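Local coordinates for protein acetyltransferase (PDB 4JXR) that probably transfers the acetyl group of acetyl-CoA to an acceptor molecule, as other members of the GNAT acyltransferase superfamily do, at residues A[19-24]-A[35-40]; A[47-52]-A[71-76]; A[53-58]-A[113-118]; A[107-112]-A[164-169]. One frame throughout, in Å; residues are numbered along the deposited sequence.

Interaction 1: A[19-24]-A[35-40]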
loop_
_atom_site.group_PDB
_atom_site.type_symbol
_atom_site.label_atom_id
_atom_site.label_comp_id
_atom_site.label_asym_id
_atom_site.label_seq_id
_atom_site.Cartn_x
_atom_site.Cartn_y
_atom_site.Cartn_z
ATOM N N GLU A 19 20.625 -8.807 -9.511
ATOM C CA GLU A 19 20.832 -8.409 -10.921
ATOM C C GLU A 19 19.520 -8.318 -11.850
ATOM O O GLU A 19 19.244 -7.395 -12.646
ATOM C CB GLU A 19 21.854 -9.288 -11.636
ATOM C CG GLU A 19 22.092 -8.803 -13.086
ATOM C CD GLU A 19 22.328 -7.278 -13.205
ATOM O OE1 GLU A 19 21.648 -6.561 -14.031
ATOM O OE2 GLU A 19 23.212 -6.796 -12.465
ATOM N N ILE A 20 18.648 -9.314 -11.566
ATOM C CA ILE A 20 17.358 -9.331 -12.214
ATOM C C ILE A 20 16.570 -8.099 -11.824
ATOM O O ILE A 20 15.981 -7.414 -12.664
ATOM C CB ILE A 20 16.591 -10.626 -11.928
ATOM C CG1 ILE A 20 17.296 -11.811 -12.567
ATOM C CG2 ILE A 20 15.165 -10.560 -12.389
ATOM C CD1 ILE A 20 16.855 -13.160 -12.044
ATOM N N TYR A 21 16.512 -7.830 -10.527
ATOM C CA TYR A 21 15.765 -6.677 -10.065
ATOM C C TYR A 21 16.392 -5.376 -10.580
ATOM O O TYR A 21 15.671 -4.463 -10.964
ATOM C CB TYR A 21 15.665 -6.666 -8.539
ATOM C CG TYR A 21 14.685 -5.633 -8.008
ATOM C CD1 TYR A 21 13.342 -5.680 -8.353
ATOM C CD2 TYR A 21 15.105 -4.615 -7.170
ATOM C CE1 TYR A 21 12.451 -4.734 -7.882
ATOM C CE2 TYR A 21 14.218 -3.667 -6.688
ATOM C CZ TYR A 21 12.888 -3.736 -7.048
ATOM O OH TYR A 21 11.986 -2.809 -6.585
ATOM N N ARG A 22 17.723 -5.293 -10.585
ATOM C CA ARG A 22 18.383 -4.098 -11.104
ATOM C C ARG A 22 17.905 -3.773 -12.538
ATOM O O ARG A 22 17.603 -2.614 -12.864
ATOM C CB ARG A 22 19.897 -4.299 -11.085
ATOM C CG ARG A 22 20.686 -3.177 -11.759
ATOM C CD ARG A 22 22.212 -3.370 -11.650
ATOM N NE ARG A 22 22.907 -2.138 -12.060
ATOM C CZ ARG A 22 23.273 -1.164 -11.233
ATOM N NH1 ARG A 22 23.090 -1.272 -9.915
ATOM N NH2 ARG A 22 23.845 -0.088 -11.736
ATOM N N GLU A 23 17.853 -4.798 -13.389
ATOM C CA GLU A 23 17.470 -4.590 -14.782
ATOM C C GLU A 23 16.039 -4.057 -14.795
ATOM O O GLU A 23 15.686 -3.179 -15.622
ATOM C CB GLU A 23 17.631 -5.890 -15.562
ATOM C CG GLU A 23 17.430 -5.770 -17.068
ATOM C CD GLU A 23 16.005 -5.599 -17.564
ATOM O OE1 GLU A 23 14.981 -6.108 -16.977
ATOM O OE2 GLU A 23 15.946 -5.021 -18.701
ATOM N N SER A 24 15.160 -4.608 -13.954
ATOM C CA SER A 24 13.770 -4.140 -13.885
ATOM C C SER A 24 13.686 -2.707 -13.389
ATOM O O SER A 24 12.919 -1.879 -13.930
ATOM C CB SER A 24 12.966 -5.051 -12.966
ATOM O OG SER A 24 11.581 -4.686 -12.922
ATOM N N THR A 35 16.365 3.683 -7.956
ATOM C CA THR A 35 17.773 3.340 -7.747
ATOM C C THR A 35 17.865 1.866 -7.433
ATOM O O THR A 35 17.245 1.420 -6.470
ATOM C CB THR A 35 18.378 4.194 -6.621
ATOM O OG1 THR A 35 18.242 5.588 -6.986
ATOM C CG2 THR A 35 19.839 3.852 -6.420
ATOM N N PRO A 36 18.624 1.087 -8.193
ATOM C CA PRO A 36 18.701 -0.333 -7.844
ATOM C C PRO A 36 19.240 -0.563 -6.458
ATOM O O PRO A 36 20.310 -0.024 -6.098
ATOM C CB PRO A 36 19.693 -0.888 -8.862
ATOM C CG PRO A 36 19.529 0.047 -10.062
ATOM C CD PRO A 36 19.334 1.382 -9.451
ATOM N N PRO A 37 18.586 -1.400 -5.656
ATOM C CA PRO A 37 19.136 -1.747 -4.367
ATOM C C PRO A 37 20.387 -2.564 -4.522
ATOM O O PRO A 37 20.560 -3.309 -5.457
ATOM C CB PRO A 37 18.035 -2.528 -3.686
ATOM C CG PRO A 37 16.802 -2.221 -4.455
ATOM C CD PRO A 37 17.194 -1.861 -5.834
ATOM N N SER A 38 21.266 -2.447 -3.528
ATOM C CA SER A 38 22.426 -3.318 -3.456
ATOM C C SER A 38 22.009 -4.744 -3.096
ATOM O O SER A 38 20.913 -4.989 -2.598
ATOM C CB SER A 38 23.356 -2.789 -2.351
ATOM O OG SER A 38 22.731 -2.973 -1.101
ATOM N N GLU A 39 22.928 -5.694 -3.305
ATOM C CA GLU A 39 22.711 -7.036 -2.872
ATOM C C GLU A 39 22.454 -7.107 -1.383
ATOM O O GLU A 39 21.616 -7.860 -0.906
ATOM C CB GLU A 39 23.862 -7.939 -3.299
ATOM C CG GLU A 39 23.613 -9.390 -2.957
ATOM C CD GLU A 39 24.732 -10.359 -3.379
ATOM O OE1 GLU A 39 25.485 -10.014 -4.246
ATOM O OE2 GLU A 39 24.756 -11.452 -2.759
ATOM N N ALA A 40 23.161 -6.277 -0.600
ATOM C CA ALA A 40 22.971 -6.249 0.838
ATOM C C ALA A 40 21.500 -5.870 1.170
ATOM O O ALA A 40 20.909 -6.453 2.067
ATOM C CB ALA A 40 23.901 -5.263 1.493
HETATM O O HOH W 1 22.327 -3.618 -8.034
#
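Tyr-21 and Arg-22, neighbours on helix 14-27 of this GNAT fold, each meet one proline of the Pro-36/Pro-37 pair that leads into helix 39-51. The buried half is the tyrosine's. With CG anti to the backbone N (chi1 -169°), its ring is carried toward the second proline, whose CD lies 3.6 Å from Tyr-21 CE2; the pyrrolidine meets the edge of the ring, near its plane. The phenol OH is hydrogen-bonded to Thr-31 and Glu-33 in the connecting segment. Proline suits the approach to a helix, because it has no N-H needing a partner and its compact ring packs well against an aromatic; the N-cap itself is Ser-38.

The arginine's half is equally close but lies on the solvent side. In the conformer described here, one of two, the chain is extended from CG to NE and passes Pro-36 at a slant, with Arg-22 NH1 3.6 Å from Pro-36 CB. Pro-36 CG sits over one guanidinium face, displaced toward the rim. Since the proline covers a face, the N-H groups in the plane can still reach water. One molecule at the guanidinium edge accepts from Arg-22 NH1 at 3.1 Å and donates to Pro-37 O, also at 3.1 Å.

Interaction 2: A[47-52]-A[71-76]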
loop_
_atom_site.group_PDB
_atom_site.type_symbol
_atom_site.label_atom_id
_atom_site.label_comp_id
_atom_site.label_asym_id
_atom_site.label_seq_id
_atom_site.Cartn_x
_atom_site.Cartn_y
_atom_site.Cartn_z
ATOM N N SER A 47 15.455 -11.669 3.868
ATOM C CA SER A 47 15.445 -12.118 5.266
ATOM C C SER A 47 14.100 -11.789 5.910
ATOM O O SER A 47 13.518 -12.586 6.649
ATOM C CB SER A 47 16.660 -11.463 6.004
ATOM O OG SER A 47 16.659 -11.783 7.378
ATOM N N THR A 48 13.616 -10.591 5.659
ATOM C CA THR A 48 12.389 -10.140 6.262
ATOM C C THR A 48 11.168 -10.907 5.732
ATOM O O THR A 48 10.297 -11.348 6.488
ATOM C CB THR A 48 12.226 -8.624 6.055
ATOM O OG1 THR A 48 13.367 -7.951 6.614
ATOM C CG2 THR A 48 10.953 -8.096 6.679
ATOM N N ILE A 49 11.085 -11.028 4.415
ATOM C CA ILE A 49 9.964 -11.704 3.775
ATOM C C ILE A 49 9.912 -13.145 4.262
ATOM O O ILE A 49 8.859 -13.643 4.689
ATOM C CB ILE A 49 10.096 -11.608 2.254
ATOM C CG1 ILE A 49 9.919 -10.189 1.784
ATOM C CG2 ILE A 49 9.137 -12.555 1.549
ATOM C CD1 ILE A 49 10.496 -9.896 0.404
ATOM N N THR A 50 11.018 -13.865 4.165
ATOM C CA THR A 50 11.041 -15.235 4.560
ATOM C C THR A 50 10.916 -15.400 6.057
ATOM O O THR A 50 10.301 -16.383 6.511
ATOM C CB THR A 50 12.302 -15.969 4.044
ATOM O OG1 THR A 50 13.499 -15.365 4.536
ATOM C CG2 THR A 50 12.289 -16.012 2.509
ATOM N N GLY A 51 11.381 -14.452 6.850
ATOM C CA GLY A 51 11.204 -14.502 8.288
ATOM C C GLY A 51 9.761 -14.400 8.690
ATOM O O GLY A 51 9.384 -14.894 9.776
ATOM N N ASN A 52 8.911 -13.818 7.867
ATOM C CA ASN A 52 7.486 -13.749 8.087
ATOM C C ASN A 52 6.727 -14.971 7.576
ATOM O O ASN A 52 5.506 -14.989 7.614
ATOM C CB ASN A 52 6.931 -12.453 7.477
ATOM C CG ASN A 52 7.200 -11.236 8.292
ATOM O OD1 ASN A 52 7.036 -11.257 9.504
ATOM N ND2 ASN A 52 7.477 -10.135 7.626
ATOM N N TYR A 71 7.912 -13.691 -5.092
ATOM C CA TYR A 71 7.585 -13.880 -3.692
ATOM C C TYR A 71 6.219 -13.334 -3.402
ATOM O O TYR A 71 5.689 -12.503 -4.150
ATOM C CB TYR A 71 8.644 -13.253 -2.750
ATOM C CG TYR A 71 8.833 -11.778 -2.917
ATOM C CD1 TYR A 71 8.015 -10.850 -2.288
ATOM C CD2 TYR A 71 9.901 -11.276 -3.631
ATOM C CE1 TYR A 71 8.205 -9.496 -2.464
ATOM C CE2 TYR A 71 10.088 -9.918 -3.774
ATOM C CZ TYR A 71 9.241 -9.040 -3.186
ATOM O OH TYR A 71 9.465 -7.692 -3.315
ATOM N N ALA A 72 5.639 -13.790 -2.302
ATOM C CA ALA A 72 4.501 -13.158 -1.699
ATOM C C ALA A 72 4.942 -12.399 -0.480
ATOM O O ALA A 72 5.917 -12.779 0.185
ATOM C CB ALA A 72 3.441 -14.190 -1.308
ATOM N N SER A 73 4.269 -11.317 -0.169
ATOM C CA SER A 73 4.524 -10.589 1.043
ATOM C C SER A 73 3.252 -9.834 1.424
ATOM O O SER A 73 2.205 -9.965 0.784
ATOM C CB SER A 73 5.683 -9.638 0.853
ATOM O OG SER A 73 6.074 -9.112 2.126
ATOM N N ALA A 74 3.304 -9.054 2.501
ATOM C CA ALA A 74 2.135 -8.269 2.884
ATOM C C ALA A 74 1.830 -7.223 1.834
ATOM O O ALA A 74 2.733 -6.603 1.269
ATOM C CB ALA A 74 2.388 -7.573 4.187
ATOM N N PHE A 75 0.544 -6.938 1.660
ATOM C CA PHE A 75 0.130 -5.705 0.996
ATOM C C PHE A 75 0.482 -4.508 1.909
ATOM O O PHE A 75 1.138 -3.568 1.490
ATOM C CB PHE A 75 -1.381 -5.778 0.764
ATOM C CG PHE A 75 -1.962 -4.479 0.299
ATOM C CD1 PHE A 75 -1.659 -3.965 -0.919
ATOM C CD2 PHE A 75 -2.822 -3.755 1.083
ATOM C CE1 PHE A 75 -2.152 -2.736 -1.340
ATOM C CE2 PHE A 75 -3.323 -2.530 0.687
ATOM C CZ PHE A 75 -2.975 -2.001 -0.519
ATOM N N ARG A 76 0.052 -4.571 3.154
ATOM C CA ARG A 76 0.432 -3.706 4.243
ATOM C C ARG A 76 0.510 -4.585 5.488
ATOM O O ARG A 76 -0.279 -5.479 5.655
ATOM C CB ARG A 76 -0.574 -2.565 4.485
ATOM C CG ARG A 76 -0.602 -1.556 3.392
ATOM C CD ARG A 76 -1.575 -0.368 3.507
ATOM N NE ARG A 76 -1.182 0.664 2.552
ATOM C CZ ARG A 76 -1.767 1.861 2.427
ATOM N NH1 ARG A 76 -2.878 2.154 3.080
ATOM N NH2 ARG A 76 -1.253 2.743 1.614
HETATM O O HOH W 2 7.481 -9.414 4.669
#
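Ile-49, on the last turn of helix 39-51, reaches onto strand 66-74 and supplies nearly all of the apolar contact between them. The helix crosses the strand almost perpendicularly, at 81° with the axes 8.8 Å apart, as a helix lying across one face of the GNAT sheet. Ile-49 CD1 stands over the face of the Tyr-71 ring, 3.8 Å from its centroid and close to the normal, a CH-pi contact. In Tyr-71, CG lies between the backbone N and the carbonyl carbon; this chi1 of 60° sets the ring on the helix side, and chi2 of 84° turns a face to the isoleucine. Tyr-56 of the adjacent strand also meets this ring. A branched aliphatic residue suits the position, as its second arm, Ile-49 CG2, packs on the backbone at 3.5 Å from Ala-72 O.

Polar contact is indirect. Asn-52, just past the helix, and Ser-73, on the strand, share a water: Asn-52 ND2 donates to it at 3.0 Å, and it lies 2.9 Å from Ser-73 OG in one of the serine's two conformers. The water joins an amide and a hydroxyl that do not touch directly.

The chemistry is therefore uneven. A methyl covers Ala-72 O, which is buried here without a hydrogen-bonding partner, a probable modest energetic cost set against the apolar burial of Ile-49.

Interaction 3: A[53-58]-A[113-118]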
loop_
_atom_site.group_PDB
_atom_site.type_symbol
_atom_site.label_atom_id
_atom_site.label_comp_id
_atom_site.label_asym_id
_atom_site.label_seq_id
_atom_site.Cartn_x
_atom_site.Cartn_y
_atom_site.Cartn_z
ATOM N N GLY A 53 7.439 -15.964 7.076
ATOM C CA GLY A 53 6.826 -17.206 6.635
ATOM C C GLY A 53 6.327 -17.205 5.203
ATOM O O GLY A 53 5.765 -18.198 4.758
ATOM N N TYR A 54 6.549 -16.123 4.469
ATOM C CA TYR A 54 6.080 -16.043 3.101
ATOM C C TYR A 54 6.994 -16.812 2.154
ATOM O O TYR A 54 8.202 -16.867 2.377
ATOM C CB TYR A 54 6.067 -14.569 2.674
ATOM C CG TYR A 54 5.115 -13.682 3.404
ATOM C CD1 TYR A 54 3.740 -13.883 3.393
ATOM C CD2 TYR A 54 5.555 -12.559 4.082
ATOM C CE1 TYR A 54 2.867 -13.025 4.012
ATOM C CE2 TYR A 54 4.684 -11.682 4.704
ATOM C CZ TYR A 54 3.324 -11.907 4.664
ATOM O OH TYR A 54 2.496 -11.020 5.264
ATOM N N PRO A 55 6.462 -17.319 1.058
ATOM C CA PRO A 55 7.252 -18.058 0.077
ATOM C C PRO A 55 8.052 -17.103 -0.803
ATOM O O PRO A 55 7.560 -16.058 -1.241
ATOM C CB PRO A 55 6.209 -18.812 -0.733
ATOM C CG PRO A 55 4.976 -17.909 -0.650
ATOM C CD PRO A 55 5.034 -17.374 0.744
ATOM N N TYR A 56 9.261 -17.525 -1.130
ATOM C CA TYR A 56 10.188 -16.761 -1.978
ATOM C C TYR A 56 10.884 -17.795 -2.852
ATOM O O TYR A 56 11.572 -18.698 -2.314
ATOM C CB TYR A 56 11.153 -15.973 -1.087
ATOM C CG TYR A 56 11.899 -14.828 -1.736
ATOM C CD1 TYR A 56 12.527 -14.954 -2.978
ATOM C CD2 TYR A 56 12.012 -13.604 -1.116
ATOM C CE1 TYR A 56 13.243 -13.893 -3.527
ATOM C CE2 TYR A 56 12.720 -12.556 -1.638
ATOM C CZ TYR A 56 13.371 -12.727 -2.858
ATOM O OH TYR A 56 14.124 -11.710 -3.442
ATOM N N VAL A 57 10.661 -17.746 -4.155
ATOM C CA VAL A 57 11.040 -18.788 -5.073
ATOM C C VAL A 57 11.814 -18.258 -6.270
ATOM O O VAL A 57 11.747 -17.065 -6.597
ATOM C CB VAL A 57 9.788 -19.604 -5.520
ATOM C CG1 VAL A 57 9.002 -20.163 -4.312
ATOM C CG2 VAL A 57 8.871 -18.789 -6.355
ATOM N N VAL A 58 12.580 -19.141 -6.869
ATOM C CA VAL A 58 13.310 -18.836 -8.083
ATOM C C VAL A 58 12.926 -19.819 -9.188
ATOM O O VAL A 58 12.525 -20.955 -8.930
ATOM C CB VAL A 58 14.836 -18.859 -7.878
ATOM C CG1 VAL A 58 15.273 -17.722 -6.961
ATOM C CG2 VAL A 58 15.322 -20.201 -7.325
ATOM N N THR A 113 -2.223 -20.559 -0.758
ATOM C CA THR A 113 -3.422 -21.339 -0.459
ATOM C C THR A 113 -3.120 -22.365 0.641
ATOM O O THR A 113 -3.828 -22.439 1.649
ATOM C CB THR A 113 -3.941 -22.041 -1.720
ATOM O OG1 THR A 113 -4.293 -21.070 -2.695
ATOM C CG2 THR A 113 -5.156 -22.888 -1.441
ATOM N N ALA A 114 -2.049 -23.125 0.472
ATOM C CA ALA A 114 -1.651 -24.114 1.460
ATOM C C ALA A 114 -1.358 -23.496 2.810
ATOM O O ALA A 114 -1.661 -24.102 3.856
ATOM C CB ALA A 114 -0.444 -24.903 0.965
ATOM N N LEU A 115 -0.722 -22.333 2.825
ATOM C CA LEU A 115 -0.340 -21.674 4.061
ATOM C C LEU A 115 -1.512 -21.095 4.819
ATOM O O LEU A 115 -1.353 -20.863 6.023
ATOM C CB LEU A 115 0.707 -20.603 3.776
ATOM C CG LEU A 115 2.100 -21.112 3.456
ATOM C CD1 LEU A 115 2.964 -19.980 2.869
ATOM C CD2 LEU A 115 2.757 -21.736 4.633
ATOM N N GLY A 116 -2.635 -20.830 4.174
ATOM C CA GLY A 116 -3.828 -20.362 4.829
ATOM C C GLY A 116 -4.195 -18.918 4.596
ATOM O O GLY A 116 -5.092 -18.402 5.246
ATOM N N PHE A 117 -3.531 -18.221 3.669
ATOM C CA PHE A 117 -3.993 -16.912 3.245
ATOM C C PHE A 117 -5.316 -17.035 2.496
ATOM O O PHE A 117 -5.643 -18.103 1.980
ATOM C CB PHE A 117 -2.916 -16.212 2.414
ATOM C CG PHE A 117 -1.611 -16.024 3.164
ATOM C CD1 PHE A 117 -1.506 -15.018 4.106
ATOM C CD2 PHE A 117 -0.546 -16.848 2.989
ATOM C CE1 PHE A 117 -0.358 -14.857 4.833
ATOM C CE2 PHE A 117 0.601 -16.685 3.679
ATOM C CZ PHE A 117 0.713 -15.694 4.632
ATOM N N ARG A 118 -6.045 -15.932 2.433
ATOM C CA ARG A 118 -7.418 -15.948 1.888
ATOM C C ARG A 118 -7.637 -15.039 0.668
ATOM O O ARG A 118 -8.610 -15.217 -0.002
ATOM C CB ARG A 118 -8.434 -15.604 2.979
ATOM C CG ARG A 118 -8.471 -16.627 4.125
ATOM C CD ARG A 118 -8.862 -18.028 3.649
ATOM N NE ARG A 118 -9.180 -18.894 4.804
ATOM C CZ ARG A 118 -10.360 -18.869 5.415
ATOM N NH1 ARG A 118 -11.346 -18.111 5.015
ATOM N NH2 ARG A 118 -10.524 -19.646 6.475
#
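Tyr-54 and Phe-117 bring two aromatic rings together where the link between helix 39-51 and strand 56-60 passes the end of helix 100-115. Their planes are near parallel, 26° apart, but the rings are slid so far that they barely overlap, with centroids 5.6 Å apart. The contact is between ring carbons: Tyr-54 CE1 lies 3.5 Å from Phe-117 CZ, and Tyr-54 CD1 is 3.7 Å from the same atom. The two side chains extend at roughly a right angle to each other. In Phe-117, CG lies anti to the carbonyl carbon (chi1 -59°), which directs the ring toward the tyrosine as the chain leaves the helix.

Beside the aromatic pair, Leu-115 and Pro-55 lie alongside, pointing opposite ways, with Leu-115 CD1 3.9 Å from Pro-55 CD. The same leucine methyl, CD1 of Leu-115, lies 3.8 Å from Gly-53 O, so one branch touches both ring and backbone of the linking segment.

Glycines turn the chain on both sides. Gly-53 and Gly-116 each end a helix in a Schellman motif with positive phi, a conformation in which a side chain would press against the preceding carbonyl. Tyr-54 follows Gly-53 directly, and Phe-117 follows Gly-116, so the turns probably help to set both rings.

The tyrosine's OH is hydrogen-bonded to the OH of Tyr-184 in the C-terminal tail. Across the contact itself, therefore, cohesion rests on dispersion and burial of apolar surface: phenylalanine and leucine fit because they bring no polar group needing a partner, whereas tyrosine combines apolar ring carbons with a hydroxyl that reaches the tail.

Interaction 4: A[107-112]-A[164-169]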
loop_
_atom_site.group_PDB
_atom_site.type_symbol
_atom_site.label_atom_id
_atom_site.label_comp_id
_atom_site.label_asym_id
_atom_site.label_seq_id
_atom_site.Cartn_x
_atom_site.Cartn_y
_atom_site.Cartn_z
ATOM N N GLU A 107 2.854 -21.104 -8.431
ATOM C CA GLU A 107 3.511 -21.498 -7.208
ATOM C C GLU A 107 3.134 -20.579 -6.073
ATOM O O GLU A 107 2.825 -21.040 -4.979
ATOM C CB GLU A 107 5.032 -21.540 -7.443
ATOM C CG GLU A 107 5.917 -21.688 -6.216
ATOM C CD GLU A 107 5.926 -22.998 -5.479
ATOM O OE1 GLU A 107 5.114 -23.891 -5.764
ATOM O OE2 GLU A 107 6.764 -23.166 -4.559
ATOM N N LEU A 108 3.149 -19.266 -6.266
ATOM C CA LEU A 108 2.737 -18.372 -5.201
ATOM C C LEU A 108 1.294 -18.634 -4.798
ATOM O O LEU A 108 0.988 -18.646 -3.599
ATOM C CB LEU A 108 2.928 -16.926 -5.587
ATOM C CG LEU A 108 4.355 -16.453 -5.855
ATOM C CD1 LEU A 108 4.342 -14.982 -6.147
ATOM C CD2 LEU A 108 5.276 -16.768 -4.687
ATOM N N VAL A 109 0.388 -18.744 -5.772
ATOM C CA VAL A 109 -1.011 -18.998 -5.490
ATOM C C VAL A 109 -1.143 -20.295 -4.693
ATOM O O VAL A 109 -1.846 -20.354 -3.673
ATOM C CB VAL A 109 -1.838 -19.018 -6.760
ATOM C CG1 VAL A 109 -3.234 -19.584 -6.518
ATOM C CG2 VAL A 109 -1.925 -17.637 -7.386
ATOM N N GLY A 110 -0.516 -21.363 -5.152
ATOM C CA GLY A 110 -0.615 -22.633 -4.469
ATOM C C GLY A 110 -0.054 -22.601 -3.068
ATOM O O GLY A 110 -0.660 -23.083 -2.104
ATOM N N ARG A 111 1.147 -22.039 -2.935
ATOM C CA ARG A 111 1.810 -21.948 -1.634
ATOM C C ARG A 111 0.944 -21.175 -0.662
ATOM O O ARG A 111 0.768 -21.579 0.492
ATOM C CB ARG A 111 3.170 -21.307 -1.763
ATOM C CG ARG A 111 4.206 -22.209 -2.437
ATOM C CD ARG A 111 4.742 -23.254 -1.470
ATOM N NE ARG A 111 5.654 -22.722 -0.462
ATOM C CZ ARG A 111 6.946 -22.503 -0.674
ATOM N NH1 ARG A 111 7.467 -22.597 -1.880
ATOM N NH2 ARG A 111 7.745 -22.183 0.322
ATOM N N CYS A 112 0.441 -20.000 -1.081
ATOM C CA CYS A 112 -0.310 -19.164 -0.160
ATOM C C CYS A 112 -1.657 -19.803 0.147
ATOM O O CYS A 112 -2.151 -19.594 1.256
ATOM C CB CYS A 112 -0.394 -17.754 -0.715
ATOM S SG CYS A 112 1.188 -16.876 -0.695
ATOM N N ARG A 164 -7.441 -12.050 -6.476
ATOM C CA ARG A 164 -7.858 -13.449 -6.582
ATOM C C ARG A 164 -8.183 -13.899 -5.119
ATOM O O ARG A 164 -7.307 -13.746 -4.281
ATOM C CB ARG A 164 -6.713 -14.310 -7.171
ATOM C CG ARG A 164 -7.166 -15.731 -7.519
ATOM C CD ARG A 164 -5.945 -16.629 -7.752
ATOM N NE ARG A 164 -6.238 -17.962 -8.244
ATOM C CZ ARG A 164 -6.538 -19.030 -7.516
ATOM N NH1 ARG A 164 -6.801 -18.937 -6.215
ATOM N NH2 ARG A 164 -6.568 -20.207 -8.120
ATOM N N PRO A 165 -9.297 -14.604 -4.836
ATOM C CA PRO A 165 -9.429 -15.284 -3.553
ATOM C C PRO A 165 -8.467 -16.461 -3.526
ATOM O O PRO A 165 -8.110 -17.012 -4.564
ATOM C CB PRO A 165 -10.880 -15.743 -3.542
ATOM C CG PRO A 165 -11.197 -15.954 -4.989
ATOM C CD PRO A 165 -10.452 -14.852 -5.708
ATOM N N LEU A 166 -8.124 -16.865 -2.329
ATOM C CA LEU A 166 -7.322 -18.044 -2.092
ATOM C C LEU A 166 -8.104 -18.987 -1.173
ATOM O O LEU A 166 -8.627 -18.550 -0.146
ATOM C CB LEU A 166 -5.991 -17.708 -1.402
ATOM C CG LEU A 166 -5.069 -16.750 -2.153
ATOM C CD1 LEU A 166 -3.937 -16.354 -1.247
ATOM C CD2 LEU A 166 -4.545 -17.352 -3.443
ATOM N N GLY A 167 -8.094 -20.260 -1.496
ATOM C CA GLY A 167 -8.723 -21.224 -0.660
ATOM C C GLY A 167 -10.189 -20.928 -0.407
ATOM O O GLY A 167 -10.939 -20.642 -1.311
ATOM N N GLU A 168 -10.523 -20.956 0.874
ATOM C CA GLU A 168 -11.881 -20.666 1.312
ATOM C C GLU A 168 -12.274 -19.189 1.144
ATOM O O GLU A 168 -13.428 -18.876 1.322
ATOM C CB GLU A 168 -12.073 -21.160 2.764
ATOM C CG GLU A 168 -12.025 -22.690 2.831
ATOM C CD GLU A 168 -12.035 -23.313 4.245
ATOM O OE1 GLU A 168 -12.185 -22.663 5.228
ATOM O OE2 GLU A 168 -11.865 -24.538 4.351
ATOM N N GLY A 169 -11.316 -18.283 0.903
ATOM C CA GLY A 169 -11.652 -16.881 0.624
ATOM C C GLY A 169 -12.414 -16.280 1.800
ATOM O O GLY A 169 -11.998 -16.369 2.942
#
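Val-109 overlaps the guanidinium of Arg-164: its CG1 methyl stands over the centre of the flat group, with Val-109 CG1 3.5 Å from Arg-164 CZ. The arginine reaches this place through a chain extended from CG to NE, with CG anti to the backbone N (chi1 -171°), and the two side chains cross at about a right angle. A valine methyl suits a guanidinium face, which bonds poorly to water, while the N-H groups around the rim remain available. NH1 and NE have partners. Arg-164 NH1 donates to Pro-165 O at 2.9 Å, in the carbonyl plane but bent, with an N-H...O angle of 133°, and the acceptor is tilted 24° from the guanidinium plane; NE is bound to the carbonyl of Leu-138. In the conformer described, one of two, these bonds would limit rotation of the flat group beneath the methyl.

Leu-166 supplies the purely apolar half and divides its branches between two helix residues. Leu-166 CD2 lies 4.0 Å from Val-109 CG1, whereas Leu-166 CD1 packs at 3.8 Å from Cys-112 CB, about one turn further on. Cysteine is small enough to let the leucine approach the helix. After Leu-166 the chain reverses in a type II' turn closed by Gly-169 N to Leu-166 O, with Gly-167 accommodating the positive phi of its second position.

The contact lays helix 100-115 against the end of strand 155-165 on one face of the sheet. Strand 119-125 lies alongside, where Met-120 touches Val-109, Cys-112 and Leu-166, and Val-85 of strand 84-91 meets both Cys-112 and Leu-166.

How the interactions relate
Interactions 3 and 4 are buried and touch directly, Arg-118 bonding to Leu-166 and Gly-169; they use helix 100-115 and the turn just after it. Interaction 2 is partly buried and borders both: Ala-72 is joined to Pro-55 by a backbone hydrogen bond at the edge of the strand pairing and packs on Cys-112. Interaction 1 lies apart near the surface, about 18 Å centre to centre from interaction 2, though helix 39-51 serves both. The chemistry follows the place. Each of interactions 1 and 2 contains a bridging water, whereas aromatic and aliphatic contacts carry interaction 3. A methyl covers a guanidinium face in interaction 4, and a proline does so in interaction 1.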